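Local coordinates for protein cytochrome c2 (Rhodobacter sphaeroides, PDB 1CXC) that carries electrons through its covalently bound heme c, serving as electron donor to the oxidized bacteriochlorophyll in the photophosphorylation pathway of purple photosynthetic bacteria, at residues C18-D23 with G37-G42; R46-Q51 with L69-E74; Q81-F86 with T101-K106. All blocks are in the same frame, centred on the assembly; numbering follows the deposited sequence.

Contact 1: C18-D23 with G37-G42; sequences CHVIVD and GPNLYG. With HEC (heme c), chain B.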
loop_
_atom_site.group_PDB
_atom_site.type_symbol
_atom_site.label_atom_id
_atom_site.label_comp_id
_atom_site.label_asym_id
_atom_site.label_seq_id
_atom_site.Cartn_x
_atom_site.Cartn_y
_atom_site.Cartn_z
ATOM N N CYS A 18 -6.097 -9.522 0.169
ATOM C CA CYS A 18 -6.303 -8.713 1.377
ATOM C C CYS A 18 -6.752 -7.283 1.115
ATOM O O CYS A 18 -7.327 -6.643 1.978
ATOM C CB CYS A 18 -4.980 -8.620 2.154
ATOM S SG CYS A 18 -4.380 -10.209 2.744
ATOM N N HIS A 19 -6.500 -6.762 -0.068
ATOM C CA HIS A 19 -6.857 -5.391 -0.376
ATOM C C HIS A 19 -7.927 -5.271 -1.453
ATOM O O HIS A 19 -7.896 -5.980 -2.456
ATOM C CB HIS A 19 -5.625 -4.637 -0.872
ATOM C CG HIS A 19 -4.609 -4.373 0.242
ATOM N ND1 HIS A 19 -4.746 -3.309 1.139
ATOM C CD2 HIS A 19 -3.406 -5.021 0.440
ATOM C CE1 HIS A 19 -3.606 -3.349 1.864
ATOM N NE2 HIS A 19 -2.808 -4.304 1.492
ATOM N N VAL A 20 -8.425 -4.059 -1.560
ATOM C CA VAL A 20 -9.430 -3.723 -2.530
ATOM C C VAL A 20 -9.207 -2.264 -2.950
ATOM O O VAL A 20 -8.340 -1.623 -2.368
ATOM C CB VAL A 20 -10.741 -3.861 -1.759
ATOM C CG1 VAL A 20 -11.470 -2.544 -1.707
ATOM C CG2 VAL A 20 -11.582 -5.010 -2.271
ATOM N N ILE A 21 -9.538 -1.894 -4.189
ATOM C CA ILE A 21 -9.469 -0.498 -4.624
ATOM C C ILE A 21 -10.889 -0.085 -5.014
ATOM O O ILE A 21 -11.438 -0.630 -5.977
ATOM C CB ILE A 21 -8.515 -0.263 -5.833
ATOM C CG1 ILE A 21 -7.090 -0.707 -5.540
ATOM C CG2 ILE A 21 -8.518 1.214 -6.245
ATOM C CD1 ILE A 21 -6.192 -0.666 -6.794
ATOM N N VAL A 22 -11.610 0.527 -4.080
ATOM C CA VAL A 22 -12.987 0.950 -4.320
ATOM C C VAL A 22 -13.023 2.471 -4.300
ATOM O O VAL A 22 -12.649 3.080 -3.305
ATOM C CB VAL A 22 -13.883 0.383 -3.202
ATOM C CG1 VAL A 22 -15.278 0.964 -3.298
ATOM C CG2 VAL A 22 -13.924 -1.137 -3.279
ATOM N N ASP A 23 -13.634 3.133 -5.276
ATOM C CA ASP A 23 -13.594 4.583 -5.243
ATOM C C ASP A 23 -14.656 5.243 -4.388
ATOM O O ASP A 23 -15.352 4.605 -3.605
ATOM C CB ASP A 23 -13.613 5.132 -6.647
ATOM C CG ASP A 23 -14.955 4.984 -7.344
ATOM O OD1 ASP A 23 -15.983 4.849 -6.679
ATOM O OD2 ASP A 23 -14.960 5.076 -8.569
ATOM N N GLY A 37 -6.618 -5.876 4.668
ATOM C CA GLY A 37 -5.841 -4.652 4.620
ATOM C C GLY A 37 -6.742 -3.495 4.186
ATOM O O GLY A 37 -7.906 -3.689 3.823
ATOM N N PRO A 38 -6.258 -2.243 4.224
ATOM C CA PRO A 38 -7.081 -1.070 3.911
ATOM C C PRO A 38 -7.409 -0.929 2.436
ATOM O O PRO A 38 -6.709 -1.438 1.561
ATOM C CB PRO A 38 -6.211 0.094 4.339
ATOM C CG PRO A 38 -4.813 -0.444 4.521
ATOM C CD PRO A 38 -5.007 -1.897 4.894
ATOM N N ASN A 39 -8.404 -0.112 2.127
ATOM C CA ASN A 39 -8.756 0.205 0.754
ATOM C C ASN A 39 -7.613 1.038 0.193
ATOM O O ASN A 39 -7.067 1.907 0.898
ATOM C CB ASN A 39 -10.029 1.037 0.777
ATOM C CG ASN A 39 -10.555 1.521 -0.565
ATOM O OD1 ASN A 39 -9.970 1.335 -1.627
ATOM N ND2 ASN A 39 -11.702 2.182 -0.522
ATOM N N LEU A 40 -7.050 0.628 -0.944
ATOM C CA LEU A 40 -5.925 1.333 -1.534
ATOM C C LEU A 40 -6.315 2.498 -2.434
ATOM O O LEU A 40 -5.453 3.168 -3.001
ATOM C CB LEU A 40 -5.027 0.303 -2.246
ATOM C CG LEU A 40 -3.685 -0.123 -1.605
ATOM C CD1 LEU A 40 -3.600 0.129 -0.118
ATOM C CD2 LEU A 40 -3.303 -1.532 -1.962
ATOM N N TYR A 41 -7.611 2.683 -2.715
ATOM C CA TYR A 41 -8.029 3.833 -3.499
ATOM C C TYR A 41 -7.661 5.098 -2.727
ATOM O O TYR A 41 -7.910 5.206 -1.529
ATOM C CB TYR A 41 -9.538 3.830 -3.718
ATOM C CG TYR A 41 -10.009 5.039 -4.524
ATOM C CD1 TYR A 41 -9.853 5.060 -5.891
ATOM C CD2 TYR A 41 -10.482 6.164 -3.865
ATOM C CE1 TYR A 41 -10.135 6.201 -6.599
ATOM C CE2 TYR A 41 -10.759 7.310 -4.573
ATOM C CZ TYR A 41 -10.574 7.316 -5.928
ATOM O OH TYR A 41 -10.837 8.467 -6.634
ATOM N N GLY A 42 -6.916 6.004 -3.368
ATOM C CA GLY A 42 -6.476 7.234 -2.711
ATOM C C GLY A 42 -5.165 7.059 -1.938
ATOM O O GLY A 42 -4.836 7.908 -1.109
HETATM FE FE HEC B . -0.926 -4.678 2.112
HETATM C CHA HEC B . -1.115 -2.201 4.408
HETATM C CHB HEC B . 0.115 -2.447 -0.243
HETATM C CHC HEC B . -0.565 -7.227 -0.151
HETATM C CHD HEC B . -2.265 -6.890 4.353
HETATM N NA HEC B . -0.537 -2.741 2.087
HETATM C C1A HEC B . -0.658 -1.856 3.148
HETATM C C2A HEC B . -0.251 -0.518 2.755
HETATM C C3A HEC B . 0.123 -0.586 1.456
HETATM C C4A HEC B . -0.091 -1.963 1.043
HETATM C CMA HEC B . 0.747 0.545 0.651
HETATM C CAA HEC B . -0.315 0.749 3.595
HETATM C CBA HEC B . -1.560 1.550 3.247
HETATM C CGA HEC B . -1.949 2.637 4.237
HETATM O O1A HEC B . -3.126 2.789 4.488
HETATM O O2A HEC B . -1.062 3.182 4.885
HETATM N NB HEC B . -0.335 -4.810 0.236
HETATM C C1B HEC B . -0.015 -3.767 -0.622
HETATM C C2B HEC B . 0.257 -4.257 -1.963
HETATM C C3B HEC B . 0.148 -5.622 -1.940
HETATM C C4B HEC B . -0.236 -5.950 -0.571
HETATM C CMB HEC B . 0.610 -3.384 -3.173
HETATM C CAB HEC B . 0.430 -6.518 -3.011
HETATM C CBB HEC B . 1.776 -6.655 -3.589
HETATM N NC HEC B . -1.290 -6.632 2.124
HETATM C C1C HEC B . -1.063 -7.542 1.095
HETATM C C2C HEC B . -1.552 -8.859 1.451
HETATM C C3C HEC B . -2.029 -8.766 2.714
HETATM C C4C HEC B . -1.877 -7.383 3.119
HETATM C CMC HEC B . -1.707 -10.040 0.504
HETATM C CAC HEC B . -2.603 -9.785 3.468
HETATM C CBC HEC B . -1.918 -11.037 3.754
HETATM N ND HEC B . -1.565 -4.565 3.954
HETATM C C1D HEC B . -2.107 -5.573 4.751
HETATM C C2D HEC B . -2.390 -5.091 6.086
HETATM C C3D HEC B . -2.005 -3.796 6.127
HETATM C C4D HEC B . -1.524 -3.467 4.799
HETATM C CMD HEC B . -2.971 -5.897 7.245
HETATM C CAD HEC B . -1.814 -2.963 7.385
HETATM C CBD HEC B . -0.339 -2.877 7.773
HETATM C CGD HEC B . -0.081 -2.544 9.250
HETATM O O1D HEC B . 1.048 -2.703 9.692
HETATM O O2D HEC B . -0.873 -1.824 9.833
#
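His19 lays one face of its imidazole under Leu40, whose CD2 stands 4.0 Å from the ring centroid and only 18° off the ring normal, a CH-pi contact displaced toward the rim. The ring is gripped at two further points. NE2 binds the heme iron at 2.0 Å, and ND1 donates to Pro38 O at 2.7 Å with a nearly straight N-H...O angle of 172°. That carbonyl lies in the imidazole plane and offers a lone pair, so the two in-plane bonds fix the ring's rotation, and the hydrogen bond probably adds to the electron-donating character of the ligand. Gly37 CA packs off-centre on the ring, where a CB would clash with His19 CE1. Farther along, the Asn39 amide bridges both backbones: ND2 donates to Val22 O at 3.1 Å in the amide plane, while OD1 receives Val22 N and Tyr41 N from opposite faces of that plane, the latter closing an Asx turn. Asp23 CA sits over the centre of the Tyr41 ring at 3.7 Å from its centroid. Cys18 SG is bonded to heme CAC at 2.0 Å, making this the proximal half of a class I cytochrome c heme site, with the CXXCH histidine oriented by a proline carbonyl.

Contact 2: R46-Q51 with L69-E74; sequences RTAGTQ and LAWDEE. With HEC (heme c), chain B.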
loop_
_atom_site.group_PDB
_atom_site.type_symbol
_atom_site.label_atom_id
_atom_site.label_comp_id
_atom_site.label_asym_id
_atom_site.label_seq_id
_atom_site.Cartn_x
_atom_site.Cartn_y
_atom_site.Cartn_z
ATOM N N ARG A 46 -1.040 9.541 0.400
ATOM C CA ARG A 46 -1.753 9.472 1.652
ATOM C C ARG A 46 -0.813 9.207 2.823
ATOM O O ARG A 46 0.124 8.401 2.756
ATOM C CB ARG A 46 -2.781 8.339 1.537
ATOM C CG ARG A 46 -3.823 8.187 2.647
ATOM C CD ARG A 46 -4.141 6.692 2.832
ATOM N NE ARG A 46 -5.227 6.272 1.998
ATOM C CZ ARG A 46 -5.387 5.015 1.563
ATOM N NH1 ARG A 46 -5.019 3.934 2.249
ATOM N NH2 ARG A 46 -6.425 4.864 0.787
ATOM N N THR A 47 -1.102 9.844 3.969
ATOM C CA THR A 47 -0.311 9.615 5.169
ATOM C C THR A 47 -0.550 8.202 5.631
ATOM O O THR A 47 -1.697 7.728 5.667
ATOM C CB THR A 47 -0.733 10.542 6.293
ATOM O OG1 THR A 47 -0.518 11.827 5.764
ATOM C CG2 THR A 47 0.090 10.320 7.556
ATOM N N ALA A 48 0.528 7.503 5.932
ATOM C CA ALA A 48 0.426 6.120 6.338
ATOM C C ALA A 48 -0.383 5.928 7.607
ATOM O O ALA A 48 -0.346 6.765 8.508
ATOM C CB ALA A 48 1.837 5.586 6.561
ATOM N N GLY A 49 -1.235 4.891 7.667
ATOM C CA GLY A 49 -1.993 4.639 8.883
ATOM C C GLY A 49 -3.135 5.602 9.078
ATOM O O GLY A 49 -3.674 5.670 10.166
ATOM N N THR A 50 -3.757 6.059 8.007
ATOM C CA THR A 50 -4.834 7.008 8.187
ATOM C C THR A 50 -6.120 6.693 7.430
ATOM O O THR A 50 -7.028 7.512 7.471
ATOM C CB THR A 50 -4.392 8.463 7.867
ATOM O OG1 THR A 50 -4.148 8.536 6.486
ATOM C CG2 THR A 50 -3.150 8.906 8.625
ATOM N N GLN A 51 -6.237 5.599 6.651
ATOM C CA GLN A 51 -7.515 5.356 5.965
ATOM C C GLN A 51 -8.629 5.374 7.008
ATOM O O GLN A 51 -8.574 4.628 7.985
ATOM C CB GLN A 51 -7.446 4.011 5.237
ATOM C CG GLN A 51 -8.770 3.506 4.675
ATOM C CD GLN A 51 -9.180 4.269 3.439
ATOM O OE1 GLN A 51 -8.400 5.085 2.925
ATOM N NE2 GLN A 51 -10.422 4.097 2.972
ATOM N N LEU A 69 5.273 9.971 7.250
ATOM C CA LEU A 69 5.365 9.169 6.033
ATOM C C LEU A 69 4.104 9.195 5.172
ATOM O O LEU A 69 2.994 9.105 5.687
ATOM C CB LEU A 69 5.654 7.722 6.370
ATOM C CG LEU A 69 5.395 6.708 5.244
ATOM C CD1 LEU A 69 6.373 6.933 4.107
ATOM C CD2 LEU A 69 5.480 5.275 5.764
ATOM N N ALA A 70 4.216 9.705 3.956
ATOM C CA ALA A 70 3.102 9.739 3.015
ATOM C C ALA A 70 3.548 8.857 1.845
ATOM O O ALA A 70 4.673 8.957 1.374
ATOM C CB ALA A 70 2.914 11.164 2.541
ATOM N N TRP A 71 2.676 8.058 1.245
ATOM C CA TRP A 71 3.152 7.130 0.231
ATOM C C TRP A 71 3.592 7.678 -1.108
ATOM O O TRP A 71 2.885 8.495 -1.724
ATOM C CB TRP A 71 2.083 6.051 0.012
ATOM C CG TRP A 71 1.901 5.179 1.248
ATOM C CD1 TRP A 71 0.764 5.277 2.005
ATOM C CD2 TRP A 71 2.823 4.306 1.765
ATOM N NE1 TRP A 71 0.983 4.459 3.007
ATOM C CE2 TRP A 71 2.172 3.855 2.903
ATOM C CE3 TRP A 71 4.113 3.877 1.459
ATOM C CZ2 TRP A 71 2.766 2.956 3.751
ATOM C CZ3 TRP A 71 4.724 2.975 2.314
ATOM C CH2 TRP A 71 4.048 2.516 3.442
ATOM N N ASP A 72 4.878 7.502 -1.435
ATOM C CA ASP A 72 5.350 7.866 -2.749
ATOM C C ASP A 72 5.963 6.599 -3.349
ATOM O O ASP A 72 6.090 5.594 -2.643
ATOM C CB ASP A 72 6.354 9.014 -2.757
ATOM C CG ASP A 72 7.426 8.918 -1.702
ATOM O OD1 ASP A 72 7.720 7.806 -1.284
ATOM O OD2 ASP A 72 8.227 9.853 -1.646
ATOM N N GLU A 73 6.522 6.649 -4.555
ATOM C CA GLU A 73 7.055 5.448 -5.152
ATOM C C GLU A 73 8.254 4.887 -4.441
ATOM O O GLU A 73 8.330 3.695 -4.163
ATOM C CB GLU A 73 7.431 5.705 -6.589
ATOM C CG GLU A 73 7.875 4.429 -7.301
ATOM C CD GLU A 73 7.911 4.531 -8.817
ATOM O OE1 GLU A 73 7.813 5.633 -9.347
ATOM O OE2 GLU A 73 8.293 3.544 -9.451
ATOM N N GLU A 74 9.179 5.707 -3.974
ATOM C CA GLU A 74 10.332 5.096 -3.341
ATOM C C GLU A 74 10.017 4.403 -2.043
ATOM O O GLU A 74 10.552 3.319 -1.799
ATOM C CB GLU A 74 11.422 6.125 -3.046
HETATM FE FE HEC B . -0.926 -4.678 2.112
HETATM C CHA HEC B . -1.115 -2.201 4.408
HETATM C CHB HEC B . 0.115 -2.447 -0.243
HETATM C CHC HEC B . -0.565 -7.227 -0.151
HETATM C CHD HEC B . -2.265 -6.890 4.353
HETATM N NA HEC B . -0.537 -2.741 2.087
HETATM C C1A HEC B . -0.658 -1.856 3.148
HETATM C C2A HEC B . -0.251 -0.518 2.755
HETATM C C3A HEC B . 0.123 -0.586 1.456
HETATM C C4A HEC B . -0.091 -1.963 1.043
HETATM C CMA HEC B . 0.747 0.545 0.651
HETATM C CAA HEC B . -0.315 0.749 3.595
HETATM C CBA HEC B . -1.560 1.550 3.247
HETATM C CGA HEC B . -1.949 2.637 4.237
HETATM O O1A HEC B . -3.126 2.789 4.488
HETATM O O2A HEC B . -1.062 3.182 4.885
HETATM N NB HEC B . -0.335 -4.810 0.236
HETATM C C1B HEC B . -0.015 -3.767 -0.622
HETATM C C2B HEC B . 0.257 -4.257 -1.963
HETATM C C3B HEC B . 0.148 -5.622 -1.940
HETATM C C4B HEC B . -0.236 -5.950 -0.571
HETATM C CMB HEC B . 0.610 -3.384 -3.173
HETATM C CAB HEC B . 0.430 -6.518 -3.011
HETATM C CBB HEC B . 1.776 -6.655 -3.589
HETATM N NC HEC B . -1.290 -6.632 2.124
HETATM C C1C HEC B . -1.063 -7.542 1.095
HETATM C C2C HEC B . -1.552 -8.859 1.451
HETATM C C3C HEC B . -2.029 -8.766 2.714
HETATM C C4C HEC B . -1.877 -7.383 3.119
HETATM C CMC HEC B . -1.707 -10.040 0.504
HETATM C CAC HEC B . -2.603 -9.785 3.468
HETATM C CBC HEC B . -1.918 -11.037 3.754
HETATM N ND HEC B . -1.565 -4.565 3.954
HETATM C C1D HEC B . -2.107 -5.573 4.751
HETATM C C2D HEC B . -2.390 -5.091 6.086
HETATM C C3D HEC B . -2.005 -3.796 6.127
HETATM C C4D HEC B . -1.524 -3.467 4.799
HETATM C CMD HEC B . -2.971 -5.897 7.245
HETATM C CAD HEC B . -1.814 -2.963 7.385
HETATM C CBD HEC B . -0.339 -2.877 7.773
HETATM C CGD HEC B . -0.081 -2.544 9.250
HETATM O O1D HEC B . 1.048 -2.703 9.692
HETATM O O2D HEC B . -0.873 -1.824 9.833
#
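Trp71 reaches from its backbone past the carbonyl of Arg46 to a heme propionate. CB lies 4.1 Å from Arg46 O, and CD1 closes on the same oxygen to 3.3 Å, meeting it obliquely. Chi1 (-66°) sets the indole beside its backbone N, and chi2 (109°) turns NE1 to heme O2A, to which it donates at 3.1 Å. Beyond it, CZ2 packs against heme CAA and against Ala48 CB. Leu69 CD2 lies over one indole face, toward the rim, and the heme methyl CMA over the centre of the opposite face. Thr47 and Ala70 form a single beta bridge: Trp71 N donates to Arg46 O, and Ala48 N to Leu69 O at 3.0 Å. A phenylalanine in place of Trp71 has no N-H for O2A, and the propionate would probably be freer to turn. Gly49 N also donates to O2A, at 3.3 Å, while Arg46 NH1 reaches O1A at 3.1 Å in the guanidinium plane with a bent angle of 136°; Arg46 NH2 bonds to Asn39 O. Three N-H donors, one of them on a cationic side chain, therefore hold this propionate through both oxygens, which would be expected to stabilise its negative charge.

Contact 3: Q81-F86 with T101-K106; sequences QDPTKF and TFKLKK. With HEC (heme c), chain B.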
loop_
_atom_site.group_PDB
_atom_site.type_symbol
_atom_site.label_atom_id
_atom_site.label_comp_id
_atom_site.label_asym_id
_atom_site.label_seq_id
_atom_site.Cartn_x
_atom_site.Cartn_y
_atom_site.Cartn_z
ATOM N N GLN A 81 8.251 -4.802 -0.386
ATOM C CA GLN A 81 9.218 -5.878 -0.430
ATOM C C GLN A 81 9.487 -6.502 0.930
ATOM O O GLN A 81 9.908 -7.642 1.029
ATOM C CB GLN A 81 10.501 -5.384 -1.050
ATOM C CG GLN A 81 10.307 -5.120 -2.533
ATOM C CD GLN A 81 11.603 -4.712 -3.216
ATOM O OE1 GLN A 81 12.479 -5.543 -3.434
ATOM N NE2 GLN A 81 11.793 -3.422 -3.523
ATOM N N ASP A 82 9.354 -5.747 2.005
ATOM C CA ASP A 82 9.522 -6.295 3.347
ATOM C C ASP A 82 8.927 -5.301 4.325
ATOM O O ASP A 82 9.591 -4.356 4.754
ATOM C CB ASP A 82 10.986 -6.530 3.704
ATOM C CG ASP A 82 11.173 -7.407 4.945
ATOM O OD1 ASP A 82 10.415 -7.254 5.916
ATOM O OD2 ASP A 82 12.202 -8.083 5.023
ATOM N N PRO A 83 7.662 -5.468 4.677
ATOM C CA PRO A 83 6.966 -4.462 5.443
ATOM C C PRO A 83 7.475 -4.268 6.859
ATOM O O PRO A 83 7.654 -3.129 7.271
ATOM C CB PRO A 83 5.522 -4.917 5.438
ATOM C CG PRO A 83 5.369 -5.892 4.289
ATOM C CD PRO A 83 6.757 -6.369 3.948
ATOM N N THR A 84 8.000 -5.300 7.497
ATOM C CA THR A 84 8.451 -5.136 8.855
ATOM C C THR A 84 9.822 -4.509 8.912
ATOM O O THR A 84 10.054 -3.597 9.693
ATOM C CB THR A 84 8.425 -6.479 9.572
ATOM O OG1 THR A 84 7.060 -6.714 9.832
ATOM C CG2 THR A 84 9.158 -6.431 10.890
ATOM N N LYS A 85 10.667 -4.802 7.941
ATOM C CA LYS A 85 11.975 -4.203 7.946
ATOM C C LYS A 85 11.811 -2.728 7.647
ATOM O O LYS A 85 12.559 -1.881 8.151
ATOM C CB LYS A 85 12.835 -4.859 6.874
ATOM C CG LYS A 85 14.257 -4.309 6.782
ATOM C CD LYS A 85 15.090 -5.134 5.807
ATOM C CE LYS A 85 15.751 -4.241 4.771
ATOM N N PHE A 86 11.013 -2.425 6.616
ATOM C CA PHE A 86 10.788 -1.045 6.256
ATOM C C PHE A 86 10.316 -0.240 7.450
ATOM O O PHE A 86 10.823 0.840 7.690
ATOM C CB PHE A 86 9.720 -0.946 5.176
ATOM C CG PHE A 86 9.334 0.492 4.889
ATOM C CD1 PHE A 86 10.080 1.237 3.994
ATOM C CD2 PHE A 86 8.268 1.064 5.546
ATOM C CE1 PHE A 86 9.750 2.552 3.748
ATOM C CE2 PHE A 86 7.945 2.380 5.303
ATOM C CZ PHE A 86 8.679 3.114 4.402
ATOM N N THR A 101 1.583 -9.433 6.284
ATOM C CA THR A 101 2.527 -10.531 6.236
ATOM C C THR A 101 2.867 -11.025 4.838
ATOM O O THR A 101 3.823 -11.785 4.709
ATOM C CB THR A 101 2.023 -11.694 7.086
ATOM O OG1 THR A 101 0.772 -12.039 6.544
ATOM C CG2 THR A 101 1.847 -11.298 8.539
ATOM N N PHE A 102 2.605 -10.200 3.840
ATOM C CA PHE A 102 2.937 -10.582 2.479
ATOM C C PHE A 102 4.143 -9.799 1.997
ATOM O O PHE A 102 4.347 -8.700 2.478
ATOM C CB PHE A 102 1.769 -10.274 1.538
ATOM C CG PHE A 102 2.069 -10.468 0.048
ATOM C CD1 PHE A 102 1.881 -11.708 -0.538
ATOM C CD2 PHE A 102 2.506 -9.412 -0.732
ATOM C CE1 PHE A 102 2.113 -11.891 -1.893
ATOM C CE2 PHE A 102 2.745 -9.601 -2.078
ATOM C CZ PHE A 102 2.540 -10.834 -2.663
ATOM N N LYS A 103 5.126 -10.465 1.391
ATOM C CA LYS A 103 6.273 -9.771 0.842
ATOM C C LYS A 103 6.295 -9.963 -0.675
ATOM O O LYS A 103 6.379 -11.103 -1.156
ATOM C CB LYS A 103 7.582 -10.344 1.370
ATOM C CG LYS A 103 7.807 -10.103 2.847
ATOM C CD LYS A 103 9.137 -10.717 3.234
ATOM C CE LYS A 103 9.396 -10.525 4.714
ATOM N NZ LYS A 103 10.682 -11.097 5.073
ATOM N N LEU A 104 6.405 -8.867 -1.438
ATOM C CA LEU A 104 6.472 -8.938 -2.888
ATOM C C LEU A 104 7.918 -9.208 -3.233
ATOM O O LEU A 104 8.759 -8.355 -2.988
ATOM C CB LEU A 104 6.047 -7.602 -3.477
ATOM C CG LEU A 104 5.777 -7.540 -4.969
ATOM C CD1 LEU A 104 4.655 -8.497 -5.317
ATOM C CD2 LEU A 104 5.413 -6.128 -5.395
ATOM N N LYS A 105 8.251 -10.319 -3.906
ATOM C CA LYS A 105 9.666 -10.606 -4.154
ATOM C C LYS A 105 10.282 -9.861 -5.304
ATOM O O LYS A 105 11.465 -9.583 -5.252
ATOM C CB LYS A 105 9.966 -12.087 -4.403
ATOM C CG LYS A 105 8.857 -13.057 -4.020
ATOM C CD LYS A 105 8.782 -13.230 -2.508
ATOM N N LYS A 106 9.503 -9.371 -6.258
ATOM C CA LYS A 106 10.105 -8.696 -7.383
ATOM C C LYS A 106 9.970 -7.176 -7.348
ATOM O O LYS A 106 8.872 -6.637 -7.397
ATOM C CB LYS A 106 9.490 -9.221 -8.672
ATOM C CG LYS A 106 10.353 -10.260 -9.368
ATOM C CD LYS A 106 9.520 -11.137 -10.300
HETATM FE FE HEC B . -0.926 -4.678 2.112
HETATM C CHA HEC B . -1.115 -2.201 4.408
HETATM C CHB HEC B . 0.115 -2.447 -0.243
HETATM C CHC HEC B . -0.565 -7.227 -0.151
HETATM C CHD HEC B . -2.265 -6.890 4.353
HETATM N NA HEC B . -0.537 -2.741 2.087
HETATM C C1A HEC B . -0.658 -1.856 3.148
HETATM C C2A HEC B . -0.251 -0.518 2.755
HETATM C C3A HEC B . 0.123 -0.586 1.456
HETATM C C4A HEC B . -0.091 -1.963 1.043
HETATM C CMA HEC B . 0.747 0.545 0.651
HETATM C CAA HEC B . -0.315 0.749 3.595
HETATM C CBA HEC B . -1.560 1.550 3.247
HETATM C CGA HEC B . -1.949 2.637 4.237
HETATM O O1A HEC B . -3.126 2.789 4.488
HETATM O O2A HEC B . -1.062 3.182 4.885
HETATM N NB HEC B . -0.335 -4.810 0.236
HETATM C C1B HEC B . -0.015 -3.767 -0.622
HETATM C C2B HEC B . 0.257 -4.257 -1.963
HETATM C C3B HEC B . 0.148 -5.622 -1.940
HETATM C C4B HEC B . -0.236 -5.950 -0.571
HETATM C CMB HEC B . 0.610 -3.384 -3.173
HETATM C CAB HEC B . 0.430 -6.518 -3.011
HETATM C CBB HEC B . 1.776 -6.655 -3.589
HETATM N NC HEC B . -1.290 -6.632 2.124
HETATM C C1C HEC B . -1.063 -7.542 1.095
HETATM C C2C HEC B . -1.552 -8.859 1.451
HETATM C C3C HEC B . -2.029 -8.766 2.714
HETATM C C4C HEC B . -1.877 -7.383 3.119
HETATM C CMC HEC B . -1.707 -10.040 0.504
HETATM C CAC HEC B . -2.603 -9.785 3.468
HETATM C CBC HEC B . -1.918 -11.037 3.754
HETATM N ND HEC B . -1.565 -4.565 3.954
HETATM C C1D HEC B . -2.107 -5.573 4.751
HETATM C C2D HEC B . -2.390 -5.091 6.086
HETATM C C3D HEC B . -2.005 -3.796 6.127
HETATM C C4D HEC B . -1.524 -3.467 4.799
HETATM C CMD HEC B . -2.971 -5.897 7.245
HETATM C CAD HEC B . -1.814 -2.963 7.385
HETATM C CBD HEC B . -0.339 -2.877 7.773
HETATM C CGD HEC B . -0.081 -2.544 9.250
HETATM O O1D HEC B . 1.048 -2.703 9.692
HETATM O O2D HEC B . -0.873 -1.824 9.833
#
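With CG anti to the carbonyl carbon (chi1 -67°) and every later torsion close to 180°, Lys103 runs out fully extended, while Asp82 has its CG anti to the backbone N (chi1 -166°). The two side chains consequently lie side by side and point the same way. Their charged ends form a salt bridge, Lys103 NZ to Asp82 OD2 at 3.4 Å, whose hydrogen bond is weak. The lysine's methylenes carry much of the remaining contact: CB passes 3.6 Å from Gln81 O, CG meets Pro83 CD at 4.0 Å, and CE approaches the Asp82 carboxyl carbon. Asp82 has a second task. As N-cap of helix 83-91, its OD1 accepts from Lys85 N at 3.2 Å, the donor standing well above the carboxylate plane.

Closer to the heme, Pro83, whose CB points toward the other segment, brings CG to 3.5 Å from Phe102 O, a buried carbonyl with no hydrogen-bonding partner in the model. The Pro83 side chain also touches Met100, the second iron ligand. Gln81 CA makes a C-H...O contact with Leu104 O at 3.6 Å, and a backbone hydrogen bond between Leu104 and Val80 ties the same loop to the end of helix 73-81. Phe102 and Leu104 reach the heme: Phe102 CE2 comes within 3.4 Å of CBB, and Leu104 CD1 touches the same atom.

The contact thus grades from an apolar inner side at the heme to an exposed ionic outer side. Shared between a helix N-terminus and a lysine, the Asp82 carboxylate is likely to stay ionised, though the long salt bridge is probably a modest restraint.

Overall arrangement
The three contacts follow one another along the chain, each closing before the next opens, and all touch the single heme c. Contact 1, using strand 21-22 and the loop after strand 28-30, supplies the proximal side. Contact 3, with the start of helix 83-91 and the loop before helix 107-120, lies across the chain's centre, about 18 Å away between centres, beside Met100. Contact 2, about 13 Å from contact 1 and 16 Å from contact 3, joins the loop ahead of helix 59-66 to the residues leading into helix 73-81. It shares that loop with contact 1 and touches it there, and meets contact 3 through Leu69 against Phe86. Together they supply half of the residues lining the heme pocket, from the proximal side, the propionate and the Met100 side.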